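PDB 5D4S: arabinose metabolism transcriptional repressor from Bacillus subtilis, which represses transcription of arabinose-metabolism genes, binding operator DNA through a GntR-family winged helix-turn-helix domain. Local coordinates for residues 78-81 with 85-88; 34-39 with 74-79; 52-57 with 62-67. All blocks are in the same frame, centred on the assembly; numbering follows the deposited sequence.

Interaction 1: residues 78-81 with 85-88; sequences YSVQ and TFVA. With nucleotides of chain C; nucleotides of chain D.
Y78 and F86 face each other as an antiparallel hydrogen-bonded pair, and their two side chains together cover one face of the two-stranded wing of the winged helix. The backbone bonds are near-equivalent: Y78 N to F86 O and F86 N to Y78 O both measure 2.9 Å. The tyrosine CG stands between its own backbone N and carbonyl carbon (chi1 66°), which folds the ring across the strand pair until Y78 CZ rests 3.6 Å from F86 CB. That methylene sits over one face of the tyrosine, displaced toward its rim, a CH-pi contact. The two rings are nearly parallel (18°) but slid so far apart, with centroids 5.3 Å distant, that they barely overlap; they are neighbours more than a true stack. A88 closes the group at the tyrosine's edge, its CA lying in the ring plane, while V80 CG2 meets F86 CE1 at 4.2 Å.

On the other face, the non-hydrogen-bonded pair S79 and T85 joins hydroxyl to hydroxyl, S79 OG to T85 OG1 at 2.8 Å. Both oxygens lie anti to their carbonyl carbons (chi1 -69° for S79), and this shared choice brings them together over that face. S79 CB also lies 3.3 Å from DG9 OP1 of chain C, and Q81 CB 3.3 Å from DG9 C5' of chain C, contacts consistent with a GntR wing laid along the DNA backbone and minor groove.

Y78 OH hydrogen-bonds D44 OD1. Beneath the hydroxyl pair lies helix 61-74, with V72 touching S79 and I68 touching T85, while backbone bonds tie strand 84-87 to the loop at D44, Q45 and I47.

Interaction 2: residues 34-39 with 74-79; sequences SWINQG and QGLLYS
I36 and L76 are the closest residues of the two backbones, their CA atoms 8.3 Å apart: I36 is the residue at which the chain leaves helix 24-35, L76 follows the turn that ends helix 61-74, and no hydrogen bond joins the two segments. The contact is made by side chains alone, and chiefly by one methyl group. I36 stretches out with CG1 anti to its carbonyl carbon and CD1 fully extended beyond (chi2 179°), which carries that terminal methyl into the angle between two leucines. I36 CD1 lies 3.6 Å from L77 CD2 and 3.8 Å from L76 CG, with L76 CD2 a little farther, at 4.0 Å. The two leucines receive it differently: L76 and I36 run past one another in opposite directions, so that CG and CD2 of L76 both flank the methyl, whereas L77 meets the isoleucine at a slant, offering a single methyl branch.

In the winged-helix fold this is where the end of the first helix of the domain meets the start of the wing: the chain finishes helix 61-74, turns, and enters strand 77-80 at L77. The turn is a Schellman motif at G75, whose positive phi (86°) would drive any CB into the carbonyl O of Q74. Directly after it, L76 lies against the end of helix 24-35, while L77 is buried. L76 packs on L71 of helix 61-74 and on S33 of helix 24-35; L77 reaches L71, V72, I47 and T85. I36 in turn leans on V87 of strand 84-87, the neighbour of strand 77-80 in the two-stranded sheet.

Interaction 3: residues 52-57 with 62-67; sequences ELMQQF and HTIRKA. With nucleotides of chain D; nucleotides of chain C.
I64 has CG1 anti to its carbonyl carbon (chi1 -69°), and a second torsion of -56° then folds CD1 back onto L53, whose CB it meets at 3.6 Å. This is the packing between the two helices of the helix-turn-helix: segment 52-57 and segment 62-67, the latter on recognition helix 61-74, cross at 108°, and the isoleucine fills the angle between them. L53 and I64 cross at about a right angle; M54 approaches aslant, M54 CG to I64 CG1 4.0 Å, and F57 brings CD2 to I64 CD1 at 4.1 Å. I68, from farther along the recognition helix, packs on L53 too.

With this inner face held, the outer face of the helix meets the operator. H62, with CG anti to its backbone N, lays its imidazole against the base edges, DC10 N4 of chain D over one ring face, 3.5 Å from H62 CG, and DA9 N7 of chain D near NE2. With an alanine here CB would remain as a methyl, but DC10 N4 would probably lose its flat cover and DA9 N7 its neighbour NE2. T63 OG1 bonds DC10 OP2 of chain D, although the modelled 2.5 Å is doubtfully short. R65 forms a salt bridge with E50 through NH1; R65 NH1 also grips DG9 OP2 of chain C at 2.8 Å. R65 NH2 adds a weak second bond to the same oxygen.

Interactions 1 and 2 share Y78 and S79, and their centres are about 10 Å apart. A88 N probably hydrogen-bonds L76 O (2.9 Å), which joins the C-terminus to the residue before strand 77-80; separately, V87 CG2 packs on I36 CG1 at 3.7 Å, just past the end of the first helix. Interaction 3 lies inside the loop that interaction 2 closes, with centres about 15 Å apart; W35 CZ2 links them, 3.8 Å from F57 CZ. Interactions 1 and 3 do not touch, their nearest atoms being about 7 Å apart, but the operator connects them: one phosphate, that of DG9 of chain C, takes R65 of interaction 3 at OP2 and S79 of interaction 1 beside OP1.

Interaction 1: residues 78-81 with 85-88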
loop_
_atom_site.group_PDB
_atom_site.type_symbol
_atom_site.label_atom_id
_atom_site.label_comp_id
_atom_site.label_asym_id
_atom_site.label_seq_id
_atom_site.Cartn_x
_atom_site.Cartn_y
_atom_site.Cartn_z
ATOM N N TYR B 78 -12.936 -0.034 -2.219
ATOM C CA TYR B 78 -13.030 -0.661 -0.898
ATOM C C TYR B 78 -13.079 -2.177 -1.036
ATOM O O TYR B 78 -13.528 -2.694 -2.051
ATOM C CB TYR B 78 -14.247 -0.152 -0.111
ATOM C CG TYR B 78 -15.604 -0.520 -0.675
ATOM C CD1 TYR B 78 -16.241 0.304 -1.589
ATOM C CD2 TYR B 78 -16.268 -1.673 -0.260
ATOM C CE1 TYR B 78 -17.489 -0.016 -2.100
ATOM C CE2 TYR B 78 -17.522 -1.997 -0.765
ATOM C CZ TYR B 78 -18.123 -1.164 -1.681
ATOM O OH TYR B 78 -19.364 -1.472 -2.194
ATOM N N SER B 79 -12.594 -2.879 -0.014
ATOM C CA SER B 79 -12.466 -4.327 -0.074
ATOM C C SER B 79 -13.295 -5.005 1.002
ATOM O O SER B 79 -13.453 -4.479 2.098
ATOM C CB SER B 79 -11.002 -4.741 0.070
ATOM O OG SER B 79 -10.239 -4.364 -1.061
ATOM N N VAL B 80 -13.828 -6.174 0.663
ATOM C CA VAL B 80 -14.499 -7.065 1.609
ATOM C C VAL B 80 -13.807 -8.409 1.493
ATOM O O VAL B 80 -13.791 -8.992 0.401
ATOM C CB VAL B 80 -16.003 -7.243 1.298
ATOM C CG1 VAL B 80 -16.651 -8.143 2.338
ATOM C CG2 VAL B 80 -16.712 -5.901 1.236
ATOM N N GLN B 81 -13.229 -8.926 2.573
ATOM C CA GLN B 81 -12.439 -10.133 2.374
ATOM C C GLN B 81 -13.379 -11.294 2.117
ATOM O O GLN B 81 -14.444 -11.405 2.728
ATOM C CB GLN B 81 -11.487 -10.412 3.536
ATOM C CG GLN B 81 -11.946 -11.274 4.620
ATOM C CD GLN B 81 -10.824 -11.615 5.597
ATOM O OE1 GLN B 81 -10.107 -12.607 5.442
ATOM N NE2 GLN B 81 -10.628 -10.742 6.569
ATOM N N THR B 85 -13.306 -6.580 -4.341
ATOM C CA THR B 85 -12.918 -5.188 -4.238
ATOM C C THR B 85 -13.807 -4.412 -5.203
ATOM O O THR B 85 -14.082 -4.872 -6.316
ATOM C CB THR B 85 -11.401 -5.008 -4.536
ATOM O OG1 THR B 85 -10.647 -5.667 -3.509
ATOM C CG2 THR B 85 -11.005 -3.537 -4.572
ATOM N N PHE B 86 -14.285 -3.256 -4.752
ATOM C CA PHE B 86 -15.352 -2.521 -5.424
ATOM C C PHE B 86 -15.001 -1.046 -5.589
ATOM O O PHE B 86 -14.248 -0.507 -4.775
ATOM C CB PHE B 86 -16.656 -2.633 -4.628
ATOM C CG PHE B 86 -17.055 -4.056 -4.294
ATOM C CD1 PHE B 86 -16.437 -4.747 -3.265
ATOM C CD2 PHE B 86 -18.054 -4.685 -5.000
ATOM C CE1 PHE B 86 -16.797 -6.049 -2.960
ATOM C CE2 PHE B 86 -18.430 -5.988 -4.692
ATOM C CZ PHE B 86 -17.798 -6.668 -3.672
ATOM N N VAL B 87 -15.561 -0.398 -6.618
ATOM C CA VAL B 87 -15.444 1.060 -6.770
ATOM C C VAL B 87 -16.208 1.739 -5.651
ATOM O O VAL B 87 -17.374 1.435 -5.411
ATOM C CB VAL B 87 -15.978 1.578 -8.146
ATOM C CG1 VAL B 87 -16.147 3.109 -8.158
ATOM C CG2 VAL B 87 -15.035 1.202 -9.238
ATOM N N ALA B 88 -15.537 2.643 -4.950
ATOM C CA ALA B 88 -16.171 3.384 -3.876
ATOM C C ALA B 88 -17.238 4.312 -4.443
ATOM O O ALA B 88 -17.064 4.902 -5.518
ATOM C CB ALA B 88 -15.142 4.162 -3.101
ATOM O OXT ALA B 88 -18.303 4.483 -3.847
ATOM P P DT C 8 -10.456 -10.670 -4.508
ATOM O OP1 DT C 8 -11.050 -9.470 -5.136
ATOM O OP2 DT C 8 -9.388 -11.451 -5.198
ATOM O "O5'" DT C 8 -10.079 -10.336 -2.996
ATOM C "C5'" DT C 8 -11.043 -9.659 -2.185
ATOM C "C4'" DT C 8 -10.663 -9.678 -0.718
ATOM O "O4'" DT C 8 -10.416 -11.046 -0.295
ATOM C "C3'" DT C 8 -9.400 -8.882 -0.352
ATOM O "O3'" DT C 8 -9.610 -8.232 0.888
ATOM C "C2'" DT C 8 -8.345 -9.975 -0.233
ATOM C "C1'" DT C 8 -9.174 -11.112 0.347
ATOM N N1 DT C 8 -8.582 -12.461 0.131
ATOM C C2 DT C 8 -8.444 -13.295 1.210
ATOM O O2 DT C 8 -8.823 -13.009 2.327
ATOM N N3 DT C 8 -7.881 -14.493 0.931
ATOM C C4 DT C 8 -7.422 -14.936 -0.282
ATOM O O4 DT C 8 -6.922 -16.053 -0.419
ATOM C C5 DT C 8 -7.573 -14.005 -1.373
ATOM C C7 DT C 8 -7.095 -14.371 -2.748
ATOM C C6 DT C 8 -8.139 -12.820 -1.113
ATOM P P DA D 17 -13.334 -13.612 10.238
ATOM O OP1 DA D 17 -13.312 -12.366 11.030
ATOM O OP2 DA D 17 -13.840 -14.888 10.786
ATOM O "O5'" DA D 17 -14.162 -13.272 8.935
ATOM C "C5'" DA D 17 -13.757 -12.203 8.128
ATOM C "C4'" DA D 17 -14.422 -12.308 6.787
ATOM O "O4'" DA D 17 -13.834 -13.405 6.054
ATOM C "C3'" DA D 17 -15.922 -12.561 6.840
ATOM O "O3'" DA D 17 -16.548 -11.522 6.128
ATOM C "C2'" DA D 17 -16.105 -13.938 6.164
ATOM C "C1'" DA D 17 -14.823 -14.074 5.331
ATOM N N9 DA D 17 -14.352 -15.454 5.152
ATOM C C8 DA D 17 -14.085 -16.375 6.140
ATOM N N7 DA D 17 -13.655 -17.534 5.681
ATOM C C5 DA D 17 -13.621 -17.358 4.304
ATOM C C6 DA D 17 -13.245 -18.205 3.236
ATOM N N6 DA D 17 -12.806 -19.467 3.386
ATOM N N1 DA D 17 -13.330 -17.700 1.994
ATOM C C2 DA D 17 -13.759 -16.449 1.822
ATOM N N3 DA D 17 -14.144 -15.568 2.734
ATOM C C4 DA D 17 -14.046 -16.081 3.965
ATOM P P DG C 9 -8.443 -7.406 1.621
ATOM O OP1 DG C 9 -9.163 -6.310 2.296
ATOM O OP2 DG C 9 -7.368 -7.095 0.653
ATOM O "O5'" DG C 9 -7.906 -8.406 2.721
ATOM C "C5'" DG C 9 -8.719 -8.672 3.857
ATOM C "C4'" DG C 9 -7.890 -9.219 4.973
ATOM O "O4'" DG C 9 -7.490 -10.582 4.647
ATOM C "C3'" DG C 9 -6.608 -8.421 5.221
ATOM O "O3'" DG C 9 -6.454 -8.216 6.621
ATOM C "C2'" DG C 9 -5.511 -9.295 4.616
ATOM C "C1'" DG C 9 -6.086 -10.706 4.701
ATOM N N9 DG C 9 -5.657 -11.577 3.593
ATOM C C8 DG C 9 -5.799 -11.349 2.240
ATOM N N7 DG C 9 -5.324 -12.320 1.495
ATOM C C5 DG C 9 -4.842 -13.246 2.416
ATOM C C6 DG C 9 -4.207 -14.505 2.215
ATOM O O6 DG C 9 -3.940 -15.078 1.152
ATOM N N1 DG C 9 -3.880 -15.115 3.424
ATOM C C2 DG C 9 -4.140 -14.576 4.666
ATOM N N2 DG C 9 -3.759 -15.297 5.721
ATOM N N3 DG C 9 -4.735 -13.414 4.864
ATOM C C4 DG C 9 -5.046 -12.799 3.704
#

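Interaction 2: residues 34-39 with 74-79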
loop_
_atom_site.group_PDB
_atom_site.type_symbol
_atom_site.label_atom_id
_atom_site.label_comp_id
_atom_site.label_asym_id
_atom_site.label_seq_id
_atom_site.Cartn_x
_atom_site.Cartn_y
_atom_site.Cartn_z
ATOM N N SER B 34 -8.022 4.471 -14.131
ATOM C CA SER B 34 -8.520 4.926 -15.428
ATOM C C SER B 34 -9.818 4.202 -15.776
ATOM O O SER B 34 -10.622 4.722 -16.530
ATOM C CB SER B 34 -7.494 4.705 -16.545
ATOM O OG SER B 34 -7.543 3.357 -17.006
ATOM N N TRP B 35 -10.013 3.002 -15.233
ATOM C CA TRP B 35 -11.288 2.288 -15.397
ATOM C C TRP B 35 -12.410 3.014 -14.662
ATOM O O TRP B 35 -13.482 3.248 -15.206
ATOM C CB TRP B 35 -11.184 0.861 -14.879
ATOM C CG TRP B 35 -10.188 0.018 -15.592
ATOM C CD1 TRP B 35 -9.630 0.248 -16.824
ATOM C CD2 TRP B 35 -9.634 -1.203 -15.119
ATOM N NE1 TRP B 35 -8.750 -0.764 -17.136
ATOM C CE2 TRP B 35 -8.742 -1.672 -16.105
ATOM C CE3 TRP B 35 -9.812 -1.959 -13.948
ATOM C CZ2 TRP B 35 -8.018 -2.850 -15.957
ATOM C CZ3 TRP B 35 -9.096 -3.128 -13.800
ATOM C CH2 TRP B 35 -8.204 -3.561 -14.797
ATOM N N ILE B 36 -12.153 3.364 -13.405
ATOM C CA ILE B 36 -12.939 4.388 -12.736
ATOM C C ILE B 36 -12.616 5.672 -13.501
ATOM O O ILE B 36 -11.826 5.633 -14.426
ATOM C CB ILE B 36 -12.581 4.495 -11.234
ATOM C CG1 ILE B 36 -12.266 3.110 -10.675
ATOM C CG2 ILE B 36 -13.723 5.112 -10.434
ATOM C CD1 ILE B 36 -11.874 3.122 -9.218
ATOM N N ASN B 37 -13.196 6.807 -13.139
ATOM C CA ASN B 37 -13.067 8.025 -13.957
ATOM C C ASN B 37 -13.751 7.831 -15.309
ATOM O O ASN B 37 -14.696 8.546 -15.617
ATOM C CB ASN B 37 -11.600 8.447 -14.188
ATOM C CG ASN B 37 -10.821 8.628 -12.897
ATOM O OD1 ASN B 37 -11.296 8.302 -11.809
ATOM N ND2 ASN B 37 -9.601 9.144 -13.019
ATOM N N GLN B 38 -13.292 6.859 -16.101
ATOM C CA GLN B 38 -13.879 6.607 -17.423
ATOM C C GLN B 38 -15.223 5.897 -17.349
ATOM O O GLN B 38 -15.838 5.608 -18.375
ATOM C CB GLN B 38 -12.925 5.794 -18.298
ATOM C CG GLN B 38 -11.729 6.586 -18.786
ATOM C CD GLN B 38 -10.875 5.812 -19.763
ATOM O OE1 GLN B 38 -11.381 5.005 -20.540
ATOM N NE2 GLN B 38 -9.568 6.050 -19.728
ATOM N N GLY B 39 -15.675 5.615 -16.137
ATOM C CA GLY B 39 -16.987 5.036 -15.937
ATOM C C GLY B 39 -17.105 3.585 -16.355
ATOM O O GLY B 39 -18.206 3.053 -16.390
ATOM N N GLN B 74 -6.765 5.823 -0.904
ATOM C CA GLN B 74 -7.227 7.075 -1.509
ATOM C C GLN B 74 -8.739 7.234 -1.432
ATOM O O GLN B 74 -9.266 8.315 -1.680
ATOM C CB GLN B 74 -6.807 7.162 -2.973
ATOM C CG GLN B 74 -5.328 7.328 -3.208
ATOM C CD GLN B 74 -4.996 7.296 -4.684
ATOM O OE1 GLN B 74 -5.806 7.701 -5.519
ATOM N NE2 GLN B 74 -3.811 6.797 -5.016
ATOM N N GLY B 75 -9.438 6.152 -1.117
ATOM C CA GLY B 75 -10.889 6.188 -1.056
ATOM C C GLY B 75 -11.537 5.952 -2.406
ATOM O O GLY B 75 -12.715 6.242 -2.593
ATOM N N LEU B 76 -10.763 5.421 -3.348
ATOM C CA LEU B 76 -11.259 5.116 -4.686
ATOM C C LEU B 76 -11.906 3.728 -4.744
ATOM O O LEU B 76 -12.815 3.488 -5.538
ATOM C CB LEU B 76 -10.119 5.202 -5.698
ATOM C CG LEU B 76 -10.405 5.848 -7.053
ATOM C CD1 LEU B 76 -10.862 7.292 -6.896
ATOM C CD2 LEU B 76 -9.170 5.779 -7.938
ATOM N N LEU B 77 -11.416 2.815 -3.908
ATOM C CA LEU B 77 -11.914 1.438 -3.852
ATOM C C LEU B 77 -12.141 1.011 -2.415
ATOM O O LEU B 77 -11.576 1.598 -1.496
ATOM C CB LEU B 77 -10.925 0.458 -4.480
ATOM C CG LEU B 77 -10.378 0.615 -5.894
ATOM C CD1 LEU B 77 -9.261 -0.392 -6.069
ATOM C CD2 LEU B 77 -11.483 0.362 -6.900
ATOM N N TYR B 78 -12.936 -0.034 -2.219
ATOM C CA TYR B 78 -13.030 -0.661 -0.898
ATOM C C TYR B 78 -13.079 -2.177 -1.036
ATOM O O TYR B 78 -13.528 -2.694 -2.051
ATOM C CB TYR B 78 -14.247 -0.152 -0.111
ATOM C CG TYR B 78 -15.604 -0.520 -0.675
ATOM C CD1 TYR B 78 -16.241 0.304 -1.589
ATOM C CD2 TYR B 78 -16.268 -1.673 -0.260
ATOM C CE1 TYR B 78 -17.489 -0.016 -2.100
ATOM C CE2 TYR B 78 -17.522 -1.997 -0.765
ATOM C CZ TYR B 78 -18.123 -1.164 -1.681
ATOM O OH TYR B 78 -19.364 -1.472 -2.194
ATOM N N SER B 79 -12.594 -2.879 -0.014
ATOM C CA SER B 79 -12.466 -4.327 -0.074
ATOM C C SER B 79 -13.295 -5.005 1.002
ATOM O O SER B 79 -13.453 -4.479 2.098
ATOM C CB SER B 79 -11.002 -4.741 0.070
ATOM O OG SER B 79 -10.239 -4.364 -1.061
#

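Interaction 3: residues 52-57 with 62-67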
loop_
_atom_site.group_PDB
_atom_site.type_symbol
_atom_site.label_atom_id
_atom_site.label_comp_id
_atom_site.label_asym_id
_atom_site.label_seq_id
_atom_site.Cartn_x
_atom_site.Cartn_y
_atom_site.Cartn_z
ATOM N N GLU B 52 -7.208 -12.575 -11.239
ATOM C CA GLU B 52 -7.513 -12.086 -12.579
ATOM C C GLU B 52 -6.591 -10.915 -12.903
ATOM O O GLU B 52 -6.053 -10.828 -14.004
ATOM C CB GLU B 52 -8.974 -11.673 -12.690
ATOM C CG GLU B 52 -9.913 -12.881 -12.694
ATOM C CD GLU B 52 -11.362 -12.506 -12.634
ATOM O OE1 GLU B 52 -11.668 -11.368 -12.225
ATOM O OE2 GLU B 52 -12.200 -13.348 -13.012
ATOM N N LEU B 53 -6.408 -10.023 -11.937
ATOM C CA LEU B 53 -5.534 -8.865 -12.141
ATOM C C LEU B 53 -4.073 -9.287 -12.324
ATOM O O LEU B 53 -3.363 -8.725 -13.166
ATOM C CB LEU B 53 -5.664 -7.878 -10.980
ATOM C CG LEU B 53 -7.034 -7.196 -10.916
ATOM C CD1 LEU B 53 -7.171 -6.350 -9.668
ATOM C CD2 LEU B 53 -7.297 -6.363 -12.163
ATOM N N MET B 54 -3.633 -10.270 -11.540
ATOM C CA MET B 54 -2.284 -10.834 -11.668
ATOM C C MET B 54 -2.038 -11.317 -13.080
ATOM O O MET B 54 -1.017 -11.003 -13.699
ATOM C CB MET B 54 -2.081 -12.009 -10.713
ATOM C CG MET B 54 -2.057 -11.650 -9.260
ATOM S SD MET B 54 -2.124 -13.152 -8.271
ATOM C CE MET B 54 -0.676 -13.996 -8.878
ATOM N N GLN B 55 -2.983 -12.108 -13.580
ATOM C CA GLN B 55 -2.825 -12.688 -14.908
ATOM C C GLN B 55 -2.967 -11.645 -16.008
ATOM O O GLN B 55 -2.322 -11.732 -17.050
ATOM C CB GLN B 55 -3.834 -13.824 -15.107
ATOM C CG GLN B 55 -3.532 -15.037 -14.237
ATOM C CD GLN B 55 -4.763 -15.878 -13.930
ATOM O OE1 GLN B 55 -5.846 -15.639 -14.469
ATOM N NE2 GLN B 55 -4.599 -16.871 -13.058
ATOM N N GLN B 56 -3.800 -10.641 -15.785
ATOM C CA GLN B 56 -4.093 -9.723 -16.870
ATOM C C GLN B 56 -3.046 -8.604 -16.979
ATOM O O GLN B 56 -2.805 -8.081 -18.073
ATOM C CB GLN B 56 -5.507 -9.171 -16.701
ATOM C CG GLN B 56 -6.547 -10.266 -17.040
ATOM C CD GLN B 56 -7.947 -9.976 -16.539
ATOM O OE1 GLN B 56 -8.251 -8.872 -16.098
ATOM N NE2 GLN B 56 -8.806 -10.983 -16.595
ATOM N N PHE B 57 -2.404 -8.276 -15.865
ATOM C CA PHE B 57 -1.303 -7.296 -15.861
ATOM C C PHE B 57 0.068 -7.966 -15.887
ATOM O O PHE B 57 1.102 -7.297 -16.069
ATOM C CB PHE B 57 -1.400 -6.380 -14.635
ATOM C CG PHE B 57 -2.457 -5.324 -14.759
ATOM C CD1 PHE B 57 -2.330 -4.304 -15.684
ATOM C CD2 PHE B 57 -3.579 -5.346 -13.946
ATOM C CE1 PHE B 57 -3.304 -3.332 -15.808
ATOM C CE2 PHE B 57 -4.554 -4.381 -14.070
ATOM C CZ PHE B 57 -4.415 -3.370 -14.998
ATOM N N HIS B 62 1.541 -9.600 -4.886
ATOM C CA HIS B 62 2.083 -8.495 -4.098
ATOM C C HIS B 62 1.921 -7.146 -4.796
ATOM O O HIS B 62 1.514 -6.152 -4.186
ATOM C CB HIS B 62 3.563 -8.742 -3.790
ATOM C CG HIS B 62 4.258 -7.562 -3.179
ATOM N ND1 HIS B 62 4.389 -7.396 -1.813
ATOM C CD2 HIS B 62 4.848 -6.483 -3.746
ATOM C CE1 HIS B 62 5.050 -6.277 -1.571
ATOM N NE2 HIS B 62 5.330 -5.700 -2.726
ATOM N N THR B 63 2.239 -7.105 -6.084
ATOM C CA THR B 63 2.136 -5.855 -6.811
ATOM C C THR B 63 0.674 -5.419 -6.925
ATOM O O THR B 63 0.347 -4.240 -6.717
ATOM C CB THR B 63 2.805 -5.997 -8.182
ATOM O OG1 THR B 63 4.221 -6.127 -7.983
ATOM C CG2 THR B 63 2.517 -4.794 -9.085
ATOM N N ILE B 64 -0.220 -6.365 -7.213
ATOM C CA ILE B 64 -1.638 -6.029 -7.322
ATOM C C ILE B 64 -2.145 -5.477 -5.991
ATOM O O ILE B 64 -2.883 -4.487 -5.952
ATOM C CB ILE B 64 -2.503 -7.252 -7.726
ATOM C CG1 ILE B 64 -2.214 -7.685 -9.167
ATOM C CG2 ILE B 64 -3.995 -6.936 -7.569
ATOM C CD1 ILE B 64 -2.408 -6.560 -10.208
ATOM N N ARG B 65 -1.724 -6.107 -4.900
ATOM C CA ARG B 65 -2.194 -5.716 -3.578
ATOM C C ARG B 65 -1.640 -4.360 -3.172
ATOM O O ARG B 65 -2.311 -3.590 -2.500
ATOM C CB ARG B 65 -1.837 -6.784 -2.537
ATOM C CG ARG B 65 -2.831 -8.001 -2.595
ATOM C CD ARG B 65 -2.610 -8.943 -1.425
ATOM N NE ARG B 65 -2.866 -8.229 -0.182
ATOM C CZ ARG B 65 -4.082 -8.000 0.299
ATOM N NH1 ARG B 65 -5.151 -8.468 -0.341
ATOM N NH2 ARG B 65 -4.228 -7.312 1.418
ATOM N N LYS B 66 -0.413 -4.069 -3.569
ATOM C CA LYS B 66 0.129 -2.738 -3.342
ATOM C C LYS B 66 -0.710 -1.696 -4.101
ATOM O O LYS B 66 -1.122 -0.683 -3.520
ATOM C CB LYS B 66 1.599 -2.709 -3.756
ATOM C CG LYS B 66 2.239 -1.309 -3.905
ATOM C CD LYS B 66 2.292 -0.568 -2.590
ATOM C CE LYS B 66 3.382 0.514 -2.648
ATOM N NZ LYS B 66 3.178 1.541 -1.619
ATOM N N ALA B 67 -0.986 -1.943 -5.383
ATOM C CA ALA B 67 -1.802 -0.996 -6.152
ATOM C C ALA B 67 -3.183 -0.756 -5.543
ATOM O O ALA B 67 -3.647 0.394 -5.356
ATOM C CB ALA B 67 -1.959 -1.482 -7.596
ATOM P P DC D 10 6.314 -8.477 -10.130
ATOM O OP1 DC D 10 6.474 -8.272 -11.578
ATOM O OP2 DC D 10 5.128 -7.969 -9.402
ATOM O "O5'" DC D 10 6.521 -10.014 -9.867
ATOM C "C5'" DC D 10 7.500 -10.715 -10.624
ATOM C "C4'" DC D 10 8.212 -11.726 -9.757
ATOM O "O4'" DC D 10 8.894 -11.033 -8.686
ATOM C "C3'" DC D 10 7.306 -12.685 -9.003
ATOM O "O3'" DC D 10 6.839 -13.737 -9.846
ATOM C "C2'" DC D 10 8.270 -13.205 -7.956
ATOM C "C1'" DC D 10 9.018 -11.922 -7.585
ATOM N N1 DC D 10 8.474 -11.297 -6.364
ATOM C C2 DC D 10 8.910 -11.766 -5.127
ATOM O O2 DC D 10 9.767 -12.658 -5.102
ATOM N N3 DC D 10 8.394 -11.226 -3.992
ATOM C C4 DC D 10 7.479 -10.260 -4.079
ATOM N N4 DC D 10 7.004 -9.743 -2.943
ATOM C C5 DC D 10 7.009 -9.782 -5.336
ATOM C C6 DC D 10 7.525 -10.330 -6.445
ATOM P P DA D 9 7.677 -2.394 -9.238
ATOM O OP1 DA D 9 7.959 -2.275 -10.686
ATOM O OP2 DA D 9 6.356 -2.006 -8.689
ATOM O "O5'" DA D 9 7.884 -3.924 -8.881
ATOM C "C5'" DA D 9 8.985 -4.614 -9.407
ATOM C "C4'" DA D 9 9.011 -6.000 -8.850
ATOM O "O4'" DA D 9 9.480 -5.960 -7.482
ATOM C "C3'" DA D 9 7.618 -6.684 -8.771
ATOM O "O3'" DA D 9 7.653 -7.841 -9.517
ATOM C "C2'" DA D 9 7.466 -7.008 -7.302
ATOM C "C1'" DA D 9 8.912 -7.048 -6.853
ATOM N N9 DA D 9 9.066 -6.939 -5.410
ATOM C C8 DA D 9 8.496 -6.018 -4.581
ATOM N N7 DA D 9 8.797 -6.191 -3.320
ATOM C C5 DA D 9 9.599 -7.322 -3.325
ATOM C C6 DA D 9 10.244 -8.036 -2.292
ATOM N N6 DA D 9 10.157 -7.701 -0.996
ATOM N N1 DA D 9 10.970 -9.111 -2.640
ATOM C C2 DA D 9 11.053 -9.455 -3.932
ATOM N N3 DA D 9 10.489 -8.870 -4.988
ATOM C C4 DA D 9 9.764 -7.797 -4.604
ATOM P P DG C 9 -8.443 -7.406 1.621
ATOM O OP1 DG C 9 -9.163 -6.310 2.296
ATOM O OP2 DG C 9 -7.368 -7.095 0.653
ATOM O "O5'" DG C 9 -7.906 -8.406 2.721
ATOM C "C5'" DG C 9 -8.719 -8.672 3.857
ATOM C "C4'" DG C 9 -7.890 -9.219 4.973
ATOM O "O4'" DG C 9 -7.490 -10.582 4.647
ATOM C "C3'" DG C 9 -6.608 -8.421 5.221
ATOM O "O3'" DG C 9 -6.454 -8.216 6.621
ATOM C "C2'" DG C 9 -5.511 -9.295 4.616
ATOM C "C1'" DG C 9 -6.086 -10.706 4.701
ATOM N N9 DG C 9 -5.657 -11.577 3.593
ATOM C C8 DG C 9 -5.799 -11.349 2.240
ATOM N N7 DG C 9 -5.324 -12.320 1.495
ATOM C C5 DG C 9 -4.842 -13.246 2.416
ATOM C C6 DG C 9 -4.207 -14.505 2.215
ATOM O O6 DG C 9 -3.940 -15.078 1.152
ATOM N N1 DG C 9 -3.880 -15.115 3.424
ATOM C C2 DG C 9 -4.140 -14.576 4.666
ATOM N N2 DG C 9 -3.759 -15.297 5.721
ATOM N N3 DG C 9 -4.735 -13.414 4.864
ATOM C C4 DG C 9 -5.046 -12.799 3.704
#